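Local coordinates for cellulosomal scaffoldin (Acetivibrio cellulolyticus, PDB 3ZUC), which probably helps anchor the cellulosome to cellulose through this family 3b carbohydrate-binding module, one domain of a larger scaffoldin, at residues S21-F26 / Q107-K112. Numbering follows the deposited sequence.
Sequences SIYPKF and QGRFAK
I22 and F110 pair their backbones in both directions, I22 N to F110 O at 3.0 Å and F110 N to I22 O at 2.9 Å; residues 24-26 run antiparallel to 107-112, their axes 159° apart, and the chain before P24 extends the pairing through I22. Strands 24-30 and 102-112 are neighbours in one sheet of the beta sandwich of this CBM3 module. P24 has no N-H to give G108 O, so its part in the pairing is to accept: G108 N donates to P24 O at 3.1 Å, almost straight, while P24 CD lies close to G108 O.

On the face turned to the second sheet, F110 and I22 lie alongside each other. A chi1 of 64° sets F110 CG between the backbone N and the carbonyl carbon, which turns the ring towards I22, and one face receives I22 CB in a CH-pi contact, 3.8 Å from the ring centroid; I22 CG2 and CD1 reach the far end of the ring. F47 and F73 also meet this ring, and Y45 of strand 42-47 touches both residues, joining the pair to the sandwich core. The I22 side chain lies about 6 Å from the bound calcium ion and about 4 Å from the side chain of its ligand D123.

The other face carries Y23, R109, K25 and Q107. R109 passes obliquely across the tyrosine, its CG 3.6 Å from Y23 CD2, and its NE forms a salt bridge with D60. In one of the two deposited conformers of each residue, a water in the guanidinium plane accepts from R109 NH1 and also bonds S21 OG. K25 and Q107, a non-hydrogen-bonded pair, run side by side; K25 bends at chi3 (63°) to bring NZ 2.8 Å from Q107 OE1, approaching from above the amide plane.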
# COMPACT_ATOMS: atom_id res chain seq x y z
N SER A 21 3.76 8.77 -12.12
CA SER A 21 2.83 8.09 -11.24
C SER A 21 3.54 6.92 -10.59
O SER A 21 4.51 6.37 -11.11
CB SER A 21 1.63 7.56 -12.02
OG SER A 21 0.87 8.60 -12.63
N ILE A 22 2.99 6.51 -9.45
CA ILE A 22 3.41 5.31 -8.76
C ILE A 22 2.18 4.39 -8.72
O ILE A 22 1.05 4.85 -8.54
CB ILE A 22 4.02 5.64 -7.38
CG1 ILE A 22 5.31 6.46 -7.61
CG2 ILE A 22 4.33 4.38 -6.60
CD1 ILE A 22 5.96 7.01 -6.36
N TYR A 23 2.42 3.10 -8.92
CA TYR A 23 1.35 2.12 -9.23
C TYR A 23 1.36 0.93 -8.27
O TYR A 23 1.63 -0.21 -8.66
CB TYR A 23 1.56 1.58 -10.66
CG TYR A 23 1.53 2.59 -11.79
CD1 TYR A 23 2.65 3.34 -12.13
CD2 TYR A 23 0.41 2.72 -12.59
CE1 TYR A 23 2.63 4.21 -13.23
CE2 TYR A 23 0.38 3.58 -13.65
CZ TYR A 23 1.50 4.32 -13.98
OH TYR A 23 1.43 5.15 -15.07
N PRO A 24 1.04 1.15 -6.99
CA PRO A 24 1.08 0.05 -6.04
C PRO A 24 -0.03 -0.96 -6.26
O PRO A 24 -1.19 -0.58 -6.43
CB PRO A 24 0.90 0.77 -4.69
CG PRO A 24 0.11 1.99 -5.04
CD PRO A 24 0.65 2.42 -6.36
N LYS A 25 0.32 -2.24 -6.20
CA LYS A 25 -0.64 -3.33 -6.23
C LYS A 25 -0.39 -4.26 -5.06
O LYS A 25 0.70 -4.82 -4.94
CB LYS A 25 -0.51 -4.15 -7.55
CG LYS A 25 -0.98 -3.39 -8.74
CD LYS A 25 -0.99 -4.20 -9.98
CE LYS A 25 -1.94 -5.38 -9.94
NZ LYS A 25 -2.42 -5.74 -11.33
N PHE A 26 -1.39 -4.42 -4.20
CA PHE A 26 -1.31 -5.29 -3.06
C PHE A 26 -2.25 -6.48 -3.24
O PHE A 26 -3.34 -6.34 -3.79
CB PHE A 26 -1.80 -4.57 -1.79
CG PHE A 26 -0.91 -3.47 -1.29
CD1 PHE A 26 -0.98 -2.19 -1.78
CD2 PHE A 26 -0.01 -3.72 -0.26
CE1 PHE A 26 -0.14 -1.18 -1.23
CE2 PHE A 26 0.79 -2.73 0.27
CZ PHE A 26 0.73 -1.50 -0.21
N GLN A 107 -5.58 -2.33 -6.17
CA GLN A 107 -4.79 -1.80 -7.28
C GLN A 107 -5.04 -0.29 -7.38
O GLN A 107 -6.18 0.14 -7.55
CB GLN A 107 -5.23 -2.48 -8.57
CG GLN A 107 -4.56 -1.96 -9.82
CD GLN A 107 -4.80 -2.88 -10.98
OE1 GLN A 107 -4.67 -4.10 -10.84
NE2 GLN A 107 -5.17 -2.33 -12.13
N GLY A 108 -3.98 0.47 -7.10
CA GLY A 108 -4.07 1.93 -7.06
C GLY A 108 -2.97 2.66 -7.83
O GLY A 108 -1.97 2.06 -8.22
N ARG A 109 -3.18 3.96 -8.10
CA ARG A 109 -2.12 4.85 -8.60
C ARG A 109 -2.08 6.05 -7.66
O ARG A 109 -3.06 6.38 -7.00
CB ARG A 109 -2.36 5.36 -10.06
CG ARG A 109 -2.51 4.27 -11.12
CD ARG A 109 -3.19 4.84 -12.37
NE ARG A 109 -4.56 5.20 -12.05
CZ ARG A 109 -5.08 6.41 -12.00
NH1 ARG A 109 -4.38 7.50 -12.34
NH2 ARG A 109 -6.33 6.52 -11.58
N PHE A 110 -0.95 6.75 -7.67
CA PHE A 110 -0.90 8.10 -7.14
C PHE A 110 0.02 8.98 -7.96
O PHE A 110 0.93 8.50 -8.65
CB PHE A 110 -0.60 8.15 -5.64
CG PHE A 110 0.75 7.63 -5.17
CD1 PHE A 110 0.91 6.31 -4.77
CD2 PHE A 110 1.82 8.50 -5.00
CE1 PHE A 110 2.10 5.87 -4.22
CE2 PHE A 110 3.02 8.06 -4.44
CZ PHE A 110 3.15 6.75 -4.05
N ALA A 111 -0.26 10.28 -7.90
CA ALA A 111 0.44 11.28 -8.69
C ALA A 111 0.38 12.62 -7.98
O ALA A 111 -0.43 12.85 -7.08
CB ALA A 111 -0.18 11.41 -10.08
N LYS A 112 1.23 13.53 -8.44
CA LYS A 112 1.28 14.91 -7.96
C LYS A 112 0.27 15.77 -8.71
O LYS A 112 -0.09 15.50 -9.85
CB LYS A 112 2.68 15.47 -8.18
CG LYS A 112 3.74 14.68 -7.45
CD LYS A 112 5.14 15.23 -7.72
CE LYS A 112 6.17 14.30 -7.15
NZ LYS A 112 7.56 14.83 -7.29
O HOH W 1 -1.71 7.79 -13.20